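Local coordinates for fiber protein 2 (Human adenovirus type 41, PDB 2BZV), which probably forms spikes at the capsid vertices, its trimeric head domain being the receptor-binding part that attaches the virion to host cells, at residues L40-N45 with Y146-K151. Residues are numbered along the deposited sequence; the frame is centred on the assembly and turned at random.
Sequences LCLTKN and YAFTFK
L42 and F148 meet from opposite directions in the buried interior of the knob domain. The contact is apolar throughout. One methyl of L42, CD1, comes obliquely to the far end of the F148 ring. Its distance to F148 CZ is 4.1 Å, and F148 CE2 follows at 4.2 Å from the same L42 CD1. With CG anti to the carbonyl carbon (chi1 -59°), the F148 ring reaches across the gap and brings CZ and CE2 to the methyl. L40 and F150 make a second, similar pair. L40 CD1 lies 4.3 Å from F150 CZ, again oblique to the ring. The touch is light: 138 Å² is buried in all, counting both segments. The backbones stay well apart, with L40 CA and F150 CA, the nearest such pair, at 11.0 Å. This is core packing between the two antiparallel sheets of the knob's beta-sandwich, with the alternate residues L40 and L42 of one strand and F148 and F150 of the other pointing inward.

I53 touches both L40 and F150, V49 packs on L42, and Y169 meets the F148 ring edge-to-face. On the opposite face of strand 36-45, at the trimer interface, C41 packs on I170 of a second subunit, and T43 OG1 hydrogen-bonds to H48 ND1 of that subunit. Strand 36-45 runs between strands 18-20 and 48-57 in one sheet, while strand 146-153 is flanked by 69-76 and 135-139 in the other.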
ATOM      1  N   LEU A  40      10.873  -5.266 -10.687  1.00  8.02           N
ATOM      2  CA  LEU A  40       9.903  -5.774  -9.709  1.00  7.53           C
ATOM      3  C   LEU A  40      10.592  -5.708  -8.362  1.00  7.07           C
ATOM      4  O   LEU A  40      11.722  -6.191  -8.226  1.00  7.62           O
ATOM      5  CB  LEU A  40       9.508  -7.207 -10.061  1.00  8.21           C
ATOM      6  CG  LEU A  40       8.643  -7.927  -9.032  1.00  8.23           C
ATOM      7  CD1 LEU A  40       7.311  -7.219  -8.785  1.00  8.61           C
ATOM      8  CD2 LEU A  40       8.373  -9.347  -9.486  1.00  9.69           C
ATOM      9  N   CYS A  41       9.915  -5.117  -7.373  1.00  6.63           N
ATOM     10  CA  CYS A  41      10.448  -5.004  -6.029  1.00  6.82           C
ATOM     11  C   CYS A  41       9.383  -5.491  -5.054  1.00  6.37           C
ATOM     12  O   CYS A  41       8.251  -4.974  -5.088  1.00  7.08           O
ATOM     13  CB  CYS A  41      10.825  -3.548  -5.730  1.00  7.47           C
ATOM     14  SG  CYS A  41      11.518  -3.317  -4.068  1.00  8.85           S
ATOM     15  N   LEU A  42       9.735  -6.475  -4.231  1.00  6.41           N
ATOM     16  CA  LEU A  42       8.854  -7.056  -3.215  1.00  6.31           C
ATOM     17  C   LEU A  42       9.437  -6.771  -1.851  1.00  6.07           C
ATOM     18  O   LEU A  42      10.596  -7.106  -1.610  1.00  6.81           O
ATOM     19  CB  LEU A  42       8.769  -8.583  -3.392  1.00  6.53           C
ATOM     20  CG  LEU A  42       8.319  -9.093  -4.765  1.00  7.20           C
ATOM     21  CD1 LEU A  42       8.319 -10.618  -4.773  1.00  8.53           C
ATOM     22  CD2 LEU A  42       6.954  -8.542  -5.142  1.00  8.49           C
ATOM     23  N   THR A  43       8.627  -6.220  -0.947  1.00  6.08           N
ATOM     24  CA  THR A  43       9.083  -6.052   0.438  1.00  6.31           C
ATOM     25  C   THR A  43       8.072  -6.720   1.364  1.00  6.29           C
ATOM     26  O   THR A  43       6.860  -6.528   1.259  1.00  7.06           O
ATOM     27  CB  THR A  43       9.327  -4.576   0.828  1.00  6.60           C
ATOM     28  OG1 THR A  43       8.122  -3.822   0.674  1.00  6.90           O
ATOM     29  CG2 THR A  43      10.411  -3.987  -0.048  1.00  7.12           C
ATOM     30  N   LYS A  44       8.601  -7.540   2.273  1.00  6.97           N
ATOM     31  CA  LYS A  44       7.787  -8.345   3.177  1.00  7.15           C
ATOM     32  C   LYS A  44       7.656  -7.650   4.528  1.00  7.40           C
ATOM     33  O   LYS A  44       8.660  -7.270   5.141  1.00  8.27           O
ATOM     34  CB  LYS A  44       8.436  -9.718   3.373  1.00  7.78           C
ATOM     35  CG  LYS A  44       7.653 -10.612   4.317  1.00  8.10           C
ATOM     36  CD  LYS A  44       8.336 -11.959   4.502  1.00  8.97           C
ATOM     37  CE  LYS A  44       7.630 -12.823   5.532  1.00  9.64           C
ATOM     38  NZ  LYS A  44       6.280 -13.244   5.075  1.00  8.75           N
ATOM     39  N   ASN A  45       6.409  -7.502   4.981  1.00  8.53           N
ATOM     40  CA  ASN A  45       6.069  -6.958   6.304  1.00 10.60           C
ATOM     41  C   ASN A  45       5.137  -7.981   6.924  1.00  9.33           C
ATOM     42  O   ASN A  45       3.935  -7.931   6.664  1.00  9.09           O
ATOM     43  CB  ASN A  45       5.333  -5.596   6.111  1.00 12.64           C
ATOM     44  CG  ASN A  45       4.680  -4.956   7.348  1.00 13.58           C
ATOM     45  OD1 ASN A  45       5.309  -4.973   8.403  1.00 16.35           O
ATOM     46  ND2 ASN A  45       3.498  -4.314   7.228  1.00 15.11           N
ATOM     47  N   TYR A 146       4.555 -21.960  -7.100  1.00  8.61           N
ATOM     48  CA  TYR A 146       3.906 -20.662  -6.957  1.00  8.44           C
ATOM     49  C   TYR A 146       4.112 -19.854  -8.214  1.00  8.15           C
ATOM     50  O   TYR A 146       5.007 -20.157  -9.021  1.00  8.38           O
ATOM     51  CB  TYR A 146       4.556 -19.897  -5.785  1.00  8.90           C
ATOM     52  CG  TYR A 146       4.446 -20.659  -4.477  1.00  8.88           C
ATOM     53  CD1 TYR A 146       3.318 -20.545  -3.671  1.00  9.10           C
ATOM     54  CD2 TYR A 146       5.461 -21.525  -4.056  1.00  9.38           C
ATOM     55  CE1 TYR A 146       3.209 -21.253  -2.483  1.00  9.83           C
ATOM     56  CE2 TYR A 146       5.349 -22.252  -2.872  1.00  9.89           C
ATOM     57  CZ  TYR A 146       4.218 -22.114  -2.096  1.00 10.27           C
ATOM     58  OH  TYR A 146       4.094 -22.822  -0.923  1.00 12.35           O
ATOM     59  N   ALA A 147       3.321 -18.801  -8.392  1.00  8.10           N
ATOM     60  CA  ALA A 147       3.544 -17.941  -9.533  1.00  8.21           C
ATOM     61  C   ALA A 147       2.914 -16.578  -9.347  1.00  7.87           C
ATOM     62  O   ALA A 147       1.951 -16.404  -8.585  1.00  8.55           O
ATOM     63  CB  ALA A 147       2.974 -18.576 -10.817  1.00  9.13           C
ATOM     64  N   PHE A 148       3.459 -15.620 -10.081  1.00  7.73           N
ATOM     65  CA  PHE A 148       2.773 -14.364 -10.379  1.00  7.92           C
ATOM     66  C   PHE A 148       2.516 -14.324 -11.875  1.00  7.92           C
ATOM     67  O   PHE A 148       3.425 -14.617 -12.659  1.00  8.95           O
ATOM     68  CB  PHE A 148       3.640 -13.140 -10.092  1.00  8.96           C
ATOM     69  CG  PHE A 148       4.127 -13.001  -8.687  1.00  9.87           C
ATOM     70  CD1 PHE A 148       3.274 -12.559  -7.693  1.00 11.19           C
ATOM     71  CD2 PHE A 148       5.439 -13.234  -8.374  1.00 14.11           C
ATOM     72  CE1 PHE A 148       3.711 -12.407  -6.394  1.00 12.00           C
ATOM     73  CE2 PHE A 148       5.884 -13.078  -7.072  1.00 14.81           C
ATOM     74  CZ  PHE A 148       5.017 -12.680  -6.085  1.00 13.65           C
ATOM     75  N   THR A 149       1.304 -13.914 -12.266  1.00  8.27           N
ATOM     76  CA  THR A 149       1.019 -13.660 -13.672  1.00  9.24           C
ATOM     77  C   THR A 149       0.528 -12.227 -13.765  1.00  8.95           C
ATOM     78  O   THR A 149      -0.533 -11.895 -13.247  1.00 10.05           O
ATOM     79  CB  THR A 149      -0.015 -14.626 -14.260  1.00 10.34           C
ATOM     80  OG1 THR A 149       0.453 -15.972 -14.052  1.00 11.08           O
ATOM     81  CG2 THR A 149      -0.210 -14.339 -15.742  1.00 13.04           C
ATOM     82  N   PHE A 150       1.338 -11.402 -14.416  1.00  8.88           N
ATOM     83  CA  PHE A 150       1.025  -9.990 -14.602  1.00  9.34           C
ATOM     84  C   PHE A 150       0.451  -9.792 -15.991  1.00  9.80           C
ATOM     85  O   PHE A 150       0.899 -10.432 -16.940  1.00 11.40           O
ATOM     86  CB  PHE A 150       2.307  -9.169 -14.481  1.00 10.01           C
ATOM     87  CG  PHE A 150       2.975  -9.305 -13.144  1.00  9.51           C
ATOM     88  CD1 PHE A 150       2.436  -8.703 -12.011  1.00 10.08           C
ATOM     89  CD2 PHE A 150       4.153 -10.042 -13.015  1.00  9.73           C
ATOM     90  CE1 PHE A 150       3.051  -8.831 -10.767  1.00 10.72           C
ATOM     91  CE2 PHE A 150       4.764 -10.173 -11.787  1.00  9.94           C
ATOM     92  CZ  PHE A 150       4.213  -9.565 -10.659  1.00  9.87           C
ATOM     93  N   LYS A 151      -0.511  -8.890 -16.121  1.00  9.97           N
ATOM     94  CA  LYS A 151      -1.051  -8.553 -17.432  1.00 11.59           C
ATOM     95  C   LYS A 151      -1.249  -7.044 -17.515  1.00 10.80           C
ATOM     96  O   LYS A 151      -1.801  -6.434 -16.591  1.00 12.04           O
ATOM     97  CB  LYS A 151      -2.387  -9.262 -17.687  1.00 12.68           C
ATOM     98  CG  LYS A 151      -2.973  -8.961 -19.083  1.00 15.63           C
ATOM     99  CD  LYS A 151      -4.364  -9.564 -19.225  1.00 18.26           C
ATOM    100  CE  LYS A 151      -5.101  -9.049 -20.453  1.00 22.01           C
ATOM    101  NZ  LYS A 151      -6.474  -9.633 -20.545  1.00 24.58           N
TER